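PDB 4FN7: enoyl-CoA hydratase/isomerase family protein from Mycobacterium tuberculosis, which probably hydrates the double bond of enoyl-CoA thioesters, as other crotonase-family enzymes of lipid metabolism do. Local coordinates for residues Val183-Ser186 with Arg187-Ala191; Ala37-Asn40 with Ala41-Asp44; Val119-His122 with Ala123-Ile126. All blocks are in the same frame, centred on the assembly; numbering follows the deposited sequence. Where two conformers were deposited one is given.

Contact 1. Residues Val183-Ser186 with Arg187-Ala191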
loop_
_atom_site.group_PDB
_atom_site.type_symbol
_atom_site.label_atom_id
_atom_site.label_comp_id
_atom_site.label_asym_id
_atom_site.label_seq_id
_atom_site.Cartn_x
_atom_site.Cartn_y
_atom_site.Cartn_z
ATOM N N VAL A 183 10.335 4.544 -27.312
ATOM C CA VAL A 183 11.465 4.083 -26.509
ATOM C C VAL A 183 11.077 3.147 -25.363
ATOM O O VAL A 183 11.911 2.823 -24.527
ATOM C CB VAL A 183 12.331 5.247 -25.964
ATOM C CG1 VAL A 183 12.940 6.047 -27.109
ATOM C CG2 VAL A 183 11.519 6.142 -25.043
ATOM N N VAL A 184 9.823 2.702 -25.319
ATOM C CA VAL A 184 9.414 1.750 -24.278
ATOM C C VAL A 184 10.315 0.511 -24.283
ATOM O O VAL A 184 10.845 0.117 -23.250
ATOM C CB VAL A 184 7.920 1.355 -24.403
ATOM C CG1 VAL A 184 7.589 0.133 -23.526
ATOM C CG2 VAL A 184 7.029 2.540 -24.034
ATOM N N VAL A 185 10.508 -0.083 -25.454
ATOM C CA VAL A 185 11.298 -1.305 -25.543
ATOM C C VAL A 185 12.771 -1.044 -25.248
ATOM O O VAL A 185 13.389 -1.761 -24.464
ATOM C CB VAL A 185 11.130 -1.988 -26.913
ATOM C CG1 VAL A 185 12.112 -3.146 -27.055
ATOM C CG2 VAL A 185 9.691 -2.466 -27.077
ATOM N N SER A 186 13.339 -0.013 -25.863
ATOM C CA SER A 186 14.758 0.254 -25.652
ATOM C C SER A 186 15.035 0.626 -24.195
ATOM O O SER A 186 16.055 0.240 -23.629
ATOM C CB SER A 186 15.287 1.319 -26.620
ATOM O OG SER A 186 14.601 2.542 -26.465
ATOM N N ARG A 187 14.111 1.349 -23.576
ATOM C CA ARG A 187 14.262 1.696 -22.172
ATOM C C ARG A 187 14.153 0.447 -21.292
ATOM O O ARG A 187 14.915 0.282 -20.340
ATOM C CB ARG A 187 13.242 2.756 -21.760
ATOM C CG ARG A 187 13.250 3.074 -20.290
ATOM C CD ARG A 187 14.603 3.572 -19.793
ATOM N NE ARG A 187 14.578 3.577 -18.339
ATOM C CZ ARG A 187 15.587 3.225 -17.554
ATOM N NH1 ARG A 187 16.753 2.863 -18.074
ATOM N NH2 ARG A 187 15.424 3.246 -16.239
ATOM N N ALA A 188 13.213 -0.437 -21.612
ATOM C CA ALA A 188 13.103 -1.708 -20.900
ATOM C C ALA A 188 14.409 -2.504 -20.991
ATOM O O ALA A 188 14.864 -3.070 -19.997
ATOM C CB ALA A 188 11.929 -2.535 -21.433
ATOM N N GLU A 189 15.009 -2.542 -22.179
ATOM C CA GLU A 189 16.259 -3.264 -22.367
ATOM C C GLU A 189 17.406 -2.616 -21.598
ATOM O O GLU A 189 18.232 -3.312 -21.007
ATOM C CB GLU A 189 16.582 -3.389 -23.859
ATOM C CG GLU A 189 15.634 -4.337 -24.575
ATOM C CD GLU A 189 15.683 -4.214 -26.081
ATOM O OE1 GLU A 189 16.271 -3.232 -26.580
ATOM O OE2 GLU A 189 15.123 -5.101 -26.762
ATOM N N GLU A 190 17.441 -1.287 -21.595
ATOM C CA GLU A 190 18.446 -0.547 -20.836
ATOM C C GLU A 190 18.324 -0.873 -19.346
ATOM O O GLU A 190 19.319 -1.143 -18.670
ATOM C CB GLU A 190 18.290 0.959 -21.069
ATOM C CG GLU A 190 19.363 1.809 -20.417
ATOM C CD GLU A 190 19.189 3.286 -20.713
ATOM O OE1 GLU A 190 18.089 3.821 -20.464
ATOM O OE2 GLU A 190 20.150 3.915 -21.205
ATOM N N ALA A 191 17.094 -0.854 -18.839
ATOM C CA ALA A 191 16.848 -1.143 -17.434
ATOM C C ALA A 191 17.257 -2.580 -17.106
ATOM O O ALA A 191 17.900 -2.827 -16.085
ATOM C CB ALA A 191 15.381 -0.905 -17.089
#
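V185 meets E189 one helical turn further on, in a local i to i+4 contact that belongs to the first turns of helix 184-195, a helix lying on the strands of the larger sheet. V183 is the N-cap residue, and its carbonyl O opens the ladder by accepting a hydrogen bond from R187 N at 2.8 Å. Three further bonds follow in step, from the amides of A188, E189 and E190 to the carbonyls of V184, V185 and S186. The side chains of V185 and E189 run side by side in the same direction; in the conformer given, E189 OE2 lies 3.6 Å from V185 CG1 and pairs with K10. On another side of the helix, R187 places CG anti to its backbone N (chi1 175°) and then bends at chi2. This brings NH1 of R187 into a salt bridge with E190 OE1 at 2.9 Å, its hydrogen bond bent (137° at the hydrogen), while A191 CB lies over one guanidinium face, toward its rim. R187 NE has a second acid partner in E177. Buried A188 rests on V97 and A99 of strand 96-100, and the whole forms the first turns of an amphipathic alpha-helix packed on a beta-sheet.

Contact 2. Residues Ala37-Asn40 with Ala41-Asp44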
loop_
_atom_site.group_PDB
_atom_site.type_symbol
_atom_site.label_atom_id
_atom_site.label_comp_id
_atom_site.label_asym_id
_atom_site.label_seq_id
_atom_site.Cartn_x
_atom_site.Cartn_y
_atom_site.Cartn_z
ATOM N N ALA A 37 9.922 -20.020 -24.416
ATOM C CA ALA A 37 10.872 -18.921 -24.504
ATOM C C ALA A 37 11.605 -18.729 -23.181
ATOM O O ALA A 37 12.811 -18.469 -23.160
ATOM C CB ALA A 37 10.164 -17.642 -24.906
ATOM N N ILE A 38 10.882 -18.834 -22.069
ATOM C CA ILE A 38 11.529 -18.712 -20.769
ATOM C C ILE A 38 12.461 -19.917 -20.544
ATOM O O ILE A 38 13.531 -19.764 -19.954
ATOM C CB ILE A 38 10.512 -18.539 -19.604
ATOM C CG1 ILE A 38 9.602 -17.332 -19.866
ATOM C CG2 ILE A 38 11.251 -18.392 -18.269
ATOM C CD1 ILE A 38 8.349 -17.295 -19.009
ATOM N N ASP A 39 12.067 -21.098 -21.021
ATOM C CA ASP A 39 12.974 -22.252 -20.994
ATOM C C ASP A 39 14.291 -21.919 -21.706
ATOM O O ASP A 39 15.367 -22.276 -21.222
ATOM C CB ASP A 39 12.368 -23.491 -21.672
ATOM C CG ASP A 39 11.171 -24.068 -20.937
ATOM O OD1 ASP A 39 10.906 -23.714 -19.766
ATOM O OD2 ASP A 39 10.500 -24.920 -21.556
ATOM N N ASN A 40 14.206 -21.269 -22.869
ATOM C CA ASN A 40 15.415 -20.843 -23.578
ATOM C C ASN A 40 16.268 -19.923 -22.716
ATOM O O ASN A 40 17.494 -20.055 -22.664
ATOM C CB ASN A 40 15.090 -20.120 -24.888
ATOM C CG ASN A 40 14.490 -21.027 -25.935
ATOM O OD1 ASN A 40 14.624 -22.245 -25.874
ATOM N ND2 ASN A 40 13.817 -20.426 -26.912
ATOM N N ALA A 41 15.612 -18.970 -22.062
ATOM C CA ALA A 41 16.305 -18.038 -21.189
ATOM C C ALA A 41 16.986 -18.777 -20.049
ATOM O O ALA A 41 18.097 -18.421 -19.645
ATOM C CB ALA A 41 15.336 -16.995 -20.645
ATOM N N ASP A 42 16.322 -19.804 -19.527
ATOM C CA ASP A 42 16.919 -20.653 -18.499
ATOM C C ASP A 42 18.183 -21.333 -19.020
ATOM O O ASP A 42 19.229 -21.323 -18.362
ATOM C CB ASP A 42 15.936 -21.728 -18.020
ATOM C CG ASP A 42 14.803 -21.172 -17.164
ATOM O OD1 ASP A 42 14.856 -20.000 -16.737
ATOM O OD2 ASP A 42 13.859 -21.944 -16.892
ATOM N N ARG A 43 18.078 -21.938 -20.199
ATOM C CA ARG A 43 19.208 -22.651 -20.774
ATOM C C ARG A 43 20.363 -21.701 -21.079
ATOM O O ARG A 43 21.532 -22.046 -20.891
ATOM C CB ARG A 43 18.766 -23.418 -22.025
ATOM C CG ARG A 43 17.924 -24.657 -21.703
ATOM C CD ARG A 43 17.555 -25.505 -22.930
ATOM N NE ARG A 43 16.447 -24.958 -23.709
ATOM C CZ ARG A 43 15.166 -25.306 -23.589
ATOM N NH1 ARG A 43 14.776 -26.206 -22.696
ATOM N NH2 ARG A 43 14.261 -24.732 -24.366
ATOM N N ASP A 44 20.038 -20.501 -21.547
ATOM C CA ASP A 44 21.065 -19.526 -21.896
ATOM C C ASP A 44 21.633 -18.823 -20.659
ATOM O O ASP A 44 22.648 -18.131 -20.750
ATOM C CB ASP A 44 20.532 -18.500 -22.902
ATOM C CG ASP A 44 20.401 -19.062 -24.306
ATOM O OD1 ASP A 44 20.979 -20.133 -24.592
ATOM O OD2 ASP A 44 19.731 -18.419 -25.140
HETATM O O HOH W 1 11.568 -25.924 -23.790
#
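R43 folds its guanidinium back over the preceding turn of its helix, so that one face covers the carbonyl O of D39, which sits 3.8 Å from the plane, over its centre. The bend at chi3 (-79°) turns the chain back, and R43 NH2 donates a hydrogen bond to N40 OD1 at 2.9 Å. That acceptor lies nearly in the guanidinium plane, yet the donor is tilted from the carbonyl plane of the amide, the two flat groups being 65° apart. The same R43 NH2 packs against D39 CB and donates to a water at 3.0 Å. This water in turn donates to D39 OD2 at 2.7 Å. One nitrogen is thereby held by the amide and, through solvent, by the carboxylate; D39 OD2 itself stays 4.6 Å from R43 NH1. Beneath these groups the helix keeps its regular i to i+4 bonds, from A41 N to A37 O through D44 N to N40 O. D39 OD1 and D42 OD2 approach to 4.5 Å, a like-charged pair probably eased by R88, which forms salt bridges with both. D42 OD1 also bonds Y92, and D44 OD2 bonds Y7. As the later part of helix 28-44, the crossover of a beta-alpha-beta unit between strands 13-18 and 48-52, the segment sets I38 against L85 and L89 of helix 73-90, and A37 against V5 and I16 of strands 5-10 and 13-18.

Contact 3. Residues Val119-His122 with Ala123-Ile126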
loop_
_atom_site.group_PDB
_atom_site.type_symbol
_atom_site.label_atom_id
_atom_site.label_comp_id
_atom_site.label_asym_id
_atom_site.label_seq_id
_atom_site.Cartn_x
_atom_site.Cartn_y
_atom_site.Cartn_z
ATOM N N VAL A 119 7.609 -0.862 -17.713
ATOM C CA VAL A 119 7.692 0.386 -18.455
ATOM C C VAL A 119 6.528 0.473 -19.427
ATOM O O VAL A 119 6.258 -0.489 -20.140
ATOM C CB VAL A 119 9.006 0.459 -19.273
ATOM C CG1 VAL A 119 9.144 1.818 -19.941
ATOM C CG2 VAL A 119 10.204 0.187 -18.375
ATOM N N ALA A 120 5.848 1.620 -19.464
ATOM C CA ALA A 120 4.753 1.820 -20.412
ATOM C C ALA A 120 4.763 3.242 -20.936
ATOM O O ALA A 120 5.464 4.096 -20.407
ATOM C CB ALA A 120 3.415 1.519 -19.751
ATOM N N ALA A 121 3.988 3.491 -21.989
ATOM C CA ALA A 121 3.757 4.851 -22.460
ATOM C C ALA A 121 2.541 5.442 -21.756
ATOM O O ALA A 121 1.712 4.712 -21.214
ATOM C CB ALA A 121 3.565 4.873 -23.967
ATOM N N HIS A 122 2.452 6.766 -21.767
ATOM C CA HIS A 122 1.418 7.497 -21.048
ATOM C C HIS A 122 0.010 7.019 -21.360
ATOM O O HIS A 122 -0.822 6.907 -20.464
ATOM C CB HIS A 122 1.511 8.994 -21.358
ATOM C CG HIS A 122 0.321 9.777 -20.895
ATOM N ND1 HIS A 122 -0.719 10.115 -21.734
ATOM C CD2 HIS A 122 0.000 10.273 -19.678
ATOM C CE1 HIS A 122 -1.626 10.794 -21.055
ATOM N NE2 HIS A 122 -1.214 10.904 -19.805
ATOM N N ALA A 123 -0.259 6.749 -22.632
ATOM C CA ALA A 123 -1.628 6.482 -23.067
ATOM C C ALA A 123 -2.092 5.034 -22.887
ATOM O O ALA A 123 -3.276 4.735 -23.068
ATOM C CB ALA A 123 -1.817 6.923 -24.517
ATOM N N TYR A 124 -1.180 4.137 -22.528
ATOM C CA TYR A 124 -1.525 2.717 -22.479
ATOM C C TYR A 124 -2.375 2.368 -21.263
ATOM O O TYR A 124 -1.985 2.587 -20.114
ATOM C CB TYR A 124 -0.277 1.816 -22.539
ATOM C CG TYR A 124 0.598 2.018 -23.761
ATOM C CD1 TYR A 124 0.133 2.713 -24.871
ATOM C CD2 TYR A 124 1.889 1.508 -23.798
ATOM C CE1 TYR A 124 0.936 2.903 -25.984
ATOM C CE2 TYR A 124 2.703 1.691 -24.903
ATOM C CZ TYR A 124 2.223 2.390 -25.994
ATOM O OH TYR A 124 3.032 2.574 -27.099
ATOM N N ASN A 125 -3.544 1.807 -21.541
ATOM C CA ASN A 125 -4.487 1.439 -20.501
ATOM C C ASN A 125 -4.151 0.107 -19.862
ATOM O O ASN A 125 -3.778 -0.846 -20.543
ATOM C CB ASN A 125 -5.895 1.384 -21.077
ATOM C CG ASN A 125 -6.429 2.745 -21.428
ATOM O OD1 ASN A 125 -6.040 3.751 -20.847
ATOM N ND2 ASN A 125 -7.348 2.780 -22.366
ATOM N N ILE A 126 -4.295 0.054 -18.546
ATOM C CA ILE A 126 -4.069 -1.164 -17.788
ATOM C C ILE A 126 -5.308 -1.375 -16.924
ATOM O O ILE A 126 -5.743 -0.463 -16.208
ATOM C CB ILE A 126 -2.807 -1.049 -16.922
ATOM C CG1 ILE A 126 -1.616 -0.641 -17.804
ATOM C CG2 ILE A 126 -2.538 -2.366 -16.209
ATOM C CD1 ILE A 126 -0.443 -0.099 -17.048
HETATM O O HOH W 2 0.274 3.754 -19.025
#
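The apolar part of this contact centres on A121 and Y124, which meet through a CH-pi interaction. The methyl carbon A121 CB stands over one face of the Y124 ring, 3.5 Å from its centroid and 18° off the ring normal, displaced toward the rim on which CE2 lies. The approach of A121 CB to Y124 CE2 is 3.4 Å, tight for two carbons. The ring gets there because CG of Y124 lies beside its own backbone N and anti to the carbonyl carbon (chi1 -58°), which swings it back beneath the residue that starts the turn. A120 CB adds a looser touch, 4.3 Å from Y124 CD2.

The polar part belongs to the backbone. A121 to Y124 form a type I beta turn, with H122 and A123 at its two central positions, closed by the amide N of Y124 donating to A121 O at 3.2 Å. This bond is nearly straight at the hydrogen, but the donor stands well above the carbonyl plane, 55° out of it, and does not follow a lone pair.

Water supplies the third element. A single molecule donates to A121 O and to Y124 O, at 2.8 Å each, bridging the two ends of the turn; A121 O is thus gripped by two donors.

The turn leads out of strand 117-120, which pairs with strands 96-100 and 177-178 in the larger sheet, and into strand 126-127 of the smaller one. Y124 packs on P181. Beyond the turn, the backbone of N125 bonds H103 ND1 and the backbone of A104, in strand 103-105, and I126 rests against A109 and L112 of helix 107-112.

How the contacts relate
Contacts 1 and 2 are both helical; both pack on the larger sheet and touch strand 13-18, yet their centres are about 20 Å apart. Both combine buried alanines facing strands with charged residues toward the outside, but contact 1 pairs acid and arginine directly, whereas within its own turn contact 2 links R43 to an amide and, through water, to D39, its acids pairing directly with R88 outside. Contact 3 is a turn, with no ion pair; its chemistry is a methyl over a ring and a water between carbonyls. It touches contact 1, where V184 CG1 packs on V119 O at 3.7 Å, joining helix 184-195 to strand 117-120. Contact 2 touches neither. None is wholly core: each mixes buried and exposed residues.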